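Local coordinates for DegQ (Legionella fallonii, PDB 3PV2), which is a self-compartmentizing protease of the HtrA family that assembles into large 12-mers and probably degrades or chaperones misfolded proteins, at residues B[281-289]-B[300-308]; B[383-391]-B[417-425]. All blocks are in the same frame, centred on the assembly; numbering follows the deposited sequence.

Interaction 1 of 2, residues B[281-289]-B[300-308]; sequences FQGALVSQV and LKAGDIITQ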
loop_
_atom_site.group_PDB
_atom_site.type_symbol
_atom_site.label_atom_id
_atom_site.label_comp_id
_atom_site.label_asym_id
_atom_site.label_seq_id
_atom_site.Cartn_x
_atom_site.Cartn_y
_atom_site.Cartn_z
ATOM N N PHE B 281 51.087 -33.297 -20.955
ATOM C CA PHE B 281 52.103 -32.278 -20.621
ATOM C C PHE B 281 51.521 -31.232 -19.676
ATOM O O PHE B 281 50.367 -30.820 -19.820
ATOM C CB PHE B 281 52.638 -31.568 -21.869
ATOM C CG PHE B 281 53.896 -30.798 -21.609
ATOM C CD1 PHE B 281 53.872 -29.416 -21.591
ATOM C CD2 PHE B 281 55.091 -31.460 -21.295
ATOM C CE1 PHE B 281 55.039 -28.685 -21.335
ATOM C CE2 PHE B 281 56.281 -30.741 -21.013
ATOM C CZ PHE B 281 56.219 -29.325 -21.040
ATOM N N GLN B 282 52.305 -30.769 -18.737
ATOM C CA GLN B 282 51.771 -29.804 -17.774
ATOM C C GLN B 282 52.590 -28.517 -17.716
ATOM O O GLN B 282 53.788 -28.504 -17.918
ATOM C CB GLN B 282 51.746 -30.426 -16.378
ATOM C CG GLN B 282 50.868 -31.702 -16.176
ATOM C CD GLN B 282 50.933 -32.211 -14.727
ATOM O OE1 GLN B 282 51.950 -32.769 -14.287
ATOM N NE2 GLN B 282 49.844 -31.999 -13.979
ATOM N N GLY B 283 51.894 -27.455 -17.381
ATOM C CA GLY B 283 52.461 -26.161 -17.179
ATOM C C GLY B 283 51.382 -25.126 -17.349
ATOM O O GLY B 283 50.219 -25.499 -17.398
ATOM N N ALA B 284 51.791 -23.856 -17.353
ATOM C CA ALA B 284 50.910 -22.704 -17.512
ATOM C C ALA B 284 51.111 -22.100 -18.905
ATOM O O ALA B 284 52.229 -21.762 -19.250
ATOM C CB ALA B 284 51.212 -21.636 -16.435
ATOM N N LEU B 285 50.052 -21.923 -19.666
ATOM C CA LEU B 285 50.171 -21.397 -21.012
ATOM C C LEU B 285 50.141 -19.904 -20.945
ATOM O O LEU B 285 49.246 -19.330 -20.360
ATOM C CB LEU B 285 49.011 -21.891 -21.813
ATOM C CG LEU B 285 48.717 -21.322 -23.193
ATOM C CD1 LEU B 285 49.942 -21.448 -24.054
ATOM C CD2 LEU B 285 47.542 -22.046 -23.859
ATOM N N VAL B 286 51.132 -19.254 -21.527
ATOM C CA VAL B 286 51.145 -17.805 -21.511
ATOM C C VAL B 286 50.256 -17.282 -22.652
ATOM O O VAL B 286 50.471 -17.565 -23.862
ATOM C CB VAL B 286 52.529 -17.285 -21.697
ATOM C CG1 VAL B 286 52.474 -15.746 -21.837
ATOM C CG2 VAL B 286 53.397 -17.627 -20.536
ATOM N N SER B 287 49.206 -16.536 -22.308
ATOM C CA SER B 287 48.305 -16.012 -23.387
ATOM C C SER B 287 48.558 -14.597 -23.819
ATOM O O SER B 287 48.027 -14.154 -24.820
ATOM C CB SER B 287 46.855 -16.080 -22.921
ATOM O OG SER B 287 46.668 -15.529 -21.628
ATOM N N GLN B 288 49.322 -13.859 -23.032
ATOM C CA GLN B 288 49.712 -12.510 -23.406
ATOM C C GLN B 288 50.861 -12.043 -22.577
ATOM O O GLN B 288 50.936 -12.399 -21.470
ATOM C CB GLN B 288 48.519 -11.579 -23.252
ATOM C CG GLN B 288 48.627 -10.332 -22.467
ATOM C CD GLN B 288 47.297 -9.518 -22.370
ATOM O OE1 GLN B 288 47.265 -8.522 -21.662
ATOM N NE2 GLN B 288 46.246 -9.899 -23.103
ATOM N N VAL B 289 51.732 -11.243 -23.176
ATOM C CA VAL B 289 52.825 -10.542 -22.510
ATOM C C VAL B 289 52.710 -9.031 -22.833
ATOM O O VAL B 289 52.753 -8.665 -24.002
ATOM C CB VAL B 289 54.151 -11.081 -23.105
ATOM C CG1 VAL B 289 55.372 -10.423 -22.410
ATOM C CG2 VAL B 289 54.232 -12.614 -22.961
ATOM N N LEU B 300 59.810 -13.261 -22.518
ATOM C CA LEU B 300 58.633 -14.143 -22.538
ATOM C C LEU B 300 57.738 -13.818 -23.724
ATOM O O LEU B 300 57.648 -12.678 -24.119
ATOM C CB LEU B 300 57.839 -13.999 -21.251
ATOM C CG LEU B 300 56.892 -15.094 -20.794
ATOM C CD1 LEU B 300 57.652 -16.285 -20.251
ATOM C CD2 LEU B 300 55.913 -14.622 -19.716
ATOM N N LYS B 301 57.106 -14.832 -24.304
ATOM C CA LYS B 301 56.180 -14.626 -25.378
ATOM C C LYS B 301 54.909 -15.451 -25.218
ATOM O O LYS B 301 54.915 -16.543 -24.620
ATOM C CB LYS B 301 56.850 -15.085 -26.677
ATOM C CG LYS B 301 58.112 -14.299 -26.986
ATOM C CD LYS B 301 58.546 -14.475 -28.436
ATOM C CE LYS B 301 59.649 -13.410 -28.806
ATOM N NZ LYS B 301 60.199 -13.648 -30.191
ATOM N N ALA B 302 53.844 -14.940 -25.852
ATOM C CA ALA B 302 52.574 -15.621 -25.945
ATOM C C ALA B 302 52.849 -16.989 -26.548
ATOM O O ALA B 302 53.555 -17.076 -27.506
ATOM C CB ALA B 302 51.573 -14.799 -26.839
ATOM N N GLY B 303 52.272 -18.035 -25.981
ATOM C CA GLY B 303 52.405 -19.394 -26.530
ATOM C C GLY B 303 53.457 -20.196 -25.778
ATOM O O GLY B 303 53.508 -21.415 -25.909
ATOM N N ASP B 304 54.350 -19.517 -25.069
ATOM C CA ASP B 304 55.196 -20.164 -24.144
ATOM C C ASP B 304 54.415 -20.928 -23.052
ATOM O O ASP B 304 53.382 -20.473 -22.568
ATOM C CB ASP B 304 56.142 -19.175 -23.435
ATOM C CG ASP B 304 57.155 -18.547 -24.345
ATOM O OD1 ASP B 304 57.258 -18.885 -25.558
ATOM O OD2 ASP B 304 57.877 -17.661 -23.828
ATOM N N ILE B 305 54.956 -22.063 -22.637
ATOM C CA ILE B 305 54.407 -22.789 -21.510
ATOM C C ILE B 305 55.400 -22.658 -20.341
ATOM O O ILE B 305 56.567 -23.148 -20.442
ATOM C CB ILE B 305 54.268 -24.270 -21.851
ATOM C CG1 ILE B 305 53.454 -24.527 -23.129
ATOM C CG2 ILE B 305 53.604 -25.048 -20.688
ATOM C CD1 ILE B 305 52.157 -24.068 -23.011
ATOM N N ILE B 306 54.944 -22.101 -19.223
ATOM C CA ILE B 306 55.793 -21.951 -18.087
ATOM C C ILE B 306 55.847 -23.256 -17.334
ATOM O O ILE B 306 54.807 -23.793 -16.965
ATOM C CB ILE B 306 55.289 -20.846 -17.129
ATOM C CG1 ILE B 306 55.460 -19.470 -17.754
ATOM C CG2 ILE B 306 56.041 -20.973 -15.802
ATOM C CD1 ILE B 306 54.532 -18.366 -17.119
ATOM N N THR B 307 57.020 -23.829 -17.177
ATOM C CA THR B 307 57.137 -25.094 -16.407
ATOM C C THR B 307 57.805 -24.955 -15.026
ATOM O O THR B 307 57.788 -25.898 -14.209
ATOM C CB THR B 307 57.862 -26.145 -17.209
ATOM O OG1 THR B 307 59.161 -25.655 -17.539
ATOM C CG2 THR B 307 57.114 -26.420 -18.478
ATOM N N GLN B 308 58.364 -23.789 -14.748
ATOM C CA GLN B 308 59.045 -23.523 -13.503
ATOM C C GLN B 308 59.245 -22.039 -13.265
ATOM O O GLN B 308 59.703 -21.282 -14.164
ATOM C CB GLN B 308 60.444 -24.125 -13.498
ATOM C CG GLN B 308 60.897 -24.541 -12.103
ATOM C CD GLN B 308 62.287 -25.264 -12.069
ATOM O OE1 GLN B 308 63.275 -24.752 -11.479
ATOM N NE2 GLN B 308 62.355 -26.434 -12.686
#
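V286 presses its side chain into the turn and strand opposite while both its polar backbone atoms bond to the turn. Its N reaches D304 O at 2.8 Å, and its O takes G303 N at 2.8 Å. Two further bonds pair A284 with I306, the antiparallel hydrogen-bonded pair, whose I306 N to A284 O bond measures 2.7 Å. CG2 of V286, set beside its own backbone N, meets I306 CD1 at 3.7 Å and also reaches L300 CD2; V289 packs closely too, its CG2 3.6 Å from L300 O. On the other face, with L285 and I305, the methyls L285 CD1 and I305 CD1 touch at 3.6 Å. The type II turn K301-D304 is closed by D304 N to K301 O and braced by K301 N to D304 OD2, met from above the carboxylate plane; D304 also salt-bridges R339. K301, at the turn, is exposed.

The F281-Q282 side is looser. The F281 ring, partly exposed, offers its edge at CE1 to I305 CG2 at 4.0 Å, and Q282 is exposed.

This is a strand pair of the first PDZ domain: 284-289 lies between strands 262-266 and 305-309, which pairs in turn with 332-339, with helix 294-298 against V289 and L300, and a second subunit packing on L285 and S287.

Interaction 2 of 2, residues B[383-391]-B[417-425]; sequences GNVIGVQVV and PVTDVKSLQ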
loop_
_atom_site.group_PDB
_atom_site.type_symbol
_atom_site.label_atom_id
_atom_site.label_comp_id
_atom_site.label_asym_id
_atom_site.label_seq_id
_atom_site.Cartn_x
_atom_site.Cartn_y
_atom_site.Cartn_z
ATOM N N GLY B 383 31.016 17.926 -42.997
ATOM C CA GLY B 383 31.577 17.415 -44.259
ATOM C C GLY B 383 32.373 16.148 -44.062
ATOM O O GLY B 383 32.103 15.421 -43.155
ATOM N N ASN B 384 33.370 15.914 -44.896
ATOM C CA ASN B 384 34.196 14.760 -44.754
ATOM C C ASN B 384 35.247 14.888 -43.568
ATOM O O ASN B 384 36.138 15.740 -43.603
ATOM C CB ASN B 384 34.907 14.423 -46.034
ATOM C CG ASN B 384 35.450 12.982 -45.967
ATOM O OD1 ASN B 384 34.824 12.135 -45.301
ATOM N ND2 ASN B 384 36.611 12.719 -46.548
ATOM N N VAL B 385 35.048 14.123 -42.505
ATOM C CA VAL B 385 35.885 14.154 -41.302
ATOM C C VAL B 385 36.954 13.066 -41.412
ATOM O O VAL B 385 36.610 11.882 -41.503
ATOM C CB VAL B 385 35.030 13.978 -40.048
ATOM C CG1 VAL B 385 35.902 13.889 -38.817
ATOM C CG2 VAL B 385 34.119 15.199 -39.892
ATOM N N ILE B 386 38.234 13.487 -41.333
ATOM C CA ILE B 386 39.400 12.623 -41.339
ATOM C C ILE B 386 40.201 12.874 -40.098
ATOM O O ILE B 386 40.477 14.038 -39.721
ATOM C CB ILE B 386 40.293 12.903 -42.526
ATOM C CG1 ILE B 386 39.578 12.529 -43.814
ATOM C CG2 ILE B 386 41.468 11.998 -42.491
ATOM C CD1 ILE B 386 40.185 13.214 -45.128
ATOM N N GLY B 387 40.555 11.817 -39.383
ATOM C CA GLY B 387 41.156 12.071 -38.089
ATOM C C GLY B 387 41.364 10.772 -37.370
ATOM O O GLY B 387 41.363 9.714 -37.979
ATOM N N VAL B 388 41.555 10.892 -36.073
ATOM C CA VAL B 388 41.776 9.717 -35.223
ATOM C C VAL B 388 40.698 9.723 -34.192
ATOM O O VAL B 388 40.550 10.711 -33.446
ATOM C CB VAL B 388 43.151 9.769 -34.535
ATOM C CG1 VAL B 388 43.244 8.714 -33.396
ATOM C CG2 VAL B 388 44.234 9.489 -35.570
ATOM N N GLN B 389 39.925 8.659 -34.141
ATOM C CA GLN B 389 38.858 8.527 -33.191
ATOM C C GLN B 389 39.361 8.005 -31.913
ATOM O O GLN B 389 40.142 7.026 -31.894
ATOM C CB GLN B 389 37.815 7.575 -33.732
ATOM C CG GLN B 389 36.691 7.256 -32.835
ATOM C CD GLN B 389 35.638 6.446 -33.555
ATOM O OE1 GLN B 389 35.894 5.322 -34.006
ATOM N NE2 GLN B 389 34.473 6.993 -33.665
ATOM N N VAL B 390 38.917 8.616 -30.808
ATOM C CA VAL B 390 39.309 8.118 -29.476
ATOM C C VAL B 390 38.215 7.125 -29.059
ATOM O O VAL B 390 37.084 7.497 -28.780
ATOM C CB VAL B 390 39.360 9.218 -28.444
ATOM C CG1 VAL B 390 39.702 8.625 -27.059
ATOM C CG2 VAL B 390 40.367 10.369 -28.887
ATOM N N VAL B 391 38.541 5.847 -29.051
ATOM C CA VAL B 391 37.576 4.819 -28.804
ATOM C C VAL B 391 37.459 4.675 -27.314
ATOM O O VAL B 391 36.418 4.314 -26.829
ATOM C CB VAL B 391 38.187 3.475 -29.352
ATOM C CG1 VAL B 391 37.314 2.182 -28.982
ATOM C CG2 VAL B 391 38.366 3.601 -30.836
ATOM N N PRO B 417 46.943 18.682 -39.653
ATOM C CA PRO B 417 45.978 17.610 -39.868
ATOM C C PRO B 417 46.529 16.288 -39.423
ATOM O O PRO B 417 47.689 16.025 -39.514
ATOM C CB PRO B 417 45.700 17.622 -41.385
ATOM C CG PRO B 417 46.965 18.220 -41.989
ATOM C CD PRO B 417 47.490 19.218 -40.916
ATOM N N VAL B 418 45.609 15.439 -38.975
ATOM C CA VAL B 418 45.842 14.074 -38.537
ATOM C C VAL B 418 45.120 13.156 -39.371
ATOM O O VAL B 418 43.898 13.310 -39.510
ATOM C CB VAL B 418 45.245 13.974 -37.138
ATOM C CG1 VAL B 418 45.004 12.620 -36.772
ATOM C CG2 VAL B 418 46.213 14.713 -36.169
ATOM N N THR B 419 45.807 12.171 -39.959
ATOM C CA THR B 419 45.167 11.203 -40.787
ATOM C C THR B 419 45.084 9.824 -40.139
ATOM O O THR B 419 44.033 9.256 -40.020
ATOM C CB THR B 419 45.929 11.073 -42.107
ATOM O OG1 THR B 419 47.327 10.939 -41.826
ATOM C CG2 THR B 419 45.723 12.374 -42.943
ATOM N N ASP B 420 46.186 9.262 -39.748
ATOM C CA ASP B 420 46.145 7.957 -39.128
ATOM C C ASP B 420 46.789 8.027 -37.751
ATOM O O ASP B 420 47.226 9.105 -37.329
ATOM C CB ASP B 420 46.783 6.944 -40.072
ATOM C CG ASP B 420 48.233 7.197 -40.326
ATOM O OD1 ASP B 420 48.847 8.048 -39.662
ATOM O OD2 ASP B 420 48.778 6.520 -41.206
ATOM N N VAL B 421 46.760 6.928 -37.014
ATOM C CA VAL B 421 47.193 6.927 -35.654
ATOM C C VAL B 421 48.676 7.307 -35.691
ATOM O O VAL B 421 49.111 8.173 -34.945
ATOM C CB VAL B 421 46.872 5.554 -34.960
ATOM C CG1 VAL B 421 47.560 5.396 -33.563
ATOM C CG2 VAL B 421 45.302 5.355 -34.856
ATOM N N LYS B 422 49.460 6.699 -36.565
ATOM C CA LYS B 422 50.869 7.058 -36.646
ATOM C C LYS B 422 51.125 8.562 -36.848
ATOM O O LYS B 422 52.086 9.049 -36.248
ATOM C CB LYS B 422 51.601 6.180 -37.689
ATOM C CG LYS B 422 53.026 6.672 -38.146
ATOM C CD LYS B 422 54.218 6.267 -37.234
ATOM C CE LYS B 422 55.589 6.466 -37.964
ATOM N NZ LYS B 422 56.778 6.301 -37.048
ATOM N N SER B 423 50.290 9.283 -37.644
ATOM C CA SER B 423 50.550 10.693 -37.874
ATOM C C SER B 423 50.378 11.442 -36.563
ATOM O O SER B 423 51.128 12.373 -36.276
ATOM C CB SER B 423 49.611 11.378 -38.924
ATOM O OG SER B 423 48.181 11.194 -38.651
ATOM N N LEU B 424 49.353 11.072 -35.785
ATOM C CA LEU B 424 49.151 11.681 -34.490
ATOM C C LEU B 424 50.299 11.396 -33.490
ATOM O O LEU B 424 50.706 12.270 -32.705
ATOM C CB LEU B 424 47.864 11.154 -33.911
ATOM C CG LEU B 424 47.565 11.737 -32.534
ATOM C CD1 LEU B 424 47.429 13.309 -32.492
ATOM C CD2 LEU B 424 46.321 10.978 -31.895
ATOM N N GLN B 425 50.793 10.157 -33.486
ATOM C CA GLN B 425 51.899 9.789 -32.609
ATOM C C GLN B 425 53.175 10.553 -32.988
ATOM O O GLN B 425 53.932 10.965 -32.147
ATOM C CB GLN B 425 52.176 8.276 -32.700
ATOM C CG GLN B 425 51.156 7.433 -31.920
ATOM C CD GLN B 425 51.146 5.914 -32.288
ATOM O OE1 GLN B 425 51.526 5.517 -33.382
ATOM N NE2 GLN B 425 50.606 5.115 -31.386
#
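V388 fits between V418, in the chain leading to helix 421-428, and L424 on the helix itself, and its two methyls divide the work. With CG1 anti to the backbone N (chi1 167°), that branch goes to the helix, touching L424 CD2 at 4.1 Å and V421 CG2 at 4.2 Å. CG2 turns instead to the chain leading into the helix, where it lies 3.4 Å from V418 CG1, tighter than an ordinary methyl contact, and 3.5 Å from D420 O. The V388 and V418 side chains cross at about a right angle, and V418 likewise holds CG1 anti to its N (chi1 161°), which brings this methyl to V388. L424 comes in obliquely with one methyl, CD2, and its side chain also packs on I410 and A413 of strand 409-413.

The contact belongs to the second PDZ domain, where a strand that turns a corner at G387 passes beside the start of a helix. No hydrogen bond crosses between the two segments; at the corner the backbones meet through a CA-H...O contact, G387 CA to V418 O at 3.3 Å. Before the corner, exposed I386 lays CG2 loosely beside T419.

The helix start is held within its own segment. D420 is the N-cap, its OD1 accepting from S423 N at 2.8 Å nearly along the C-O axis. S423 OG in turn donates to D420 O at 2.7 Å and accepts from T419 N, so that one hydroxyl joins the chain before the helix to its first turn. Past these residues, Q425 NE2 bonds E378 OE1 of a second subunit.

How the interactions relate
Following the chain from the N terminus, the protease barrels come first, and interaction 1 then appears in the first PDZ domain. There 281-289 and 300-308 close a short loop of ten residues that includes helix 294-298. The chain goes on through strands 332-339 and 342-349 and helix 353-362 into the second PDZ domain. Interaction 2 closes a longer loop of 25 residues, holding helix 398-402 and strand 409-413, and ties the bent strand 384-393 to helix 421-428 and the chain leading into it. The two loops follow in series, neither nesting nor crossing. Their centres are about 37 Å apart and their nearest atoms about 16 Å, so they do not touch, though both reach a second subunit.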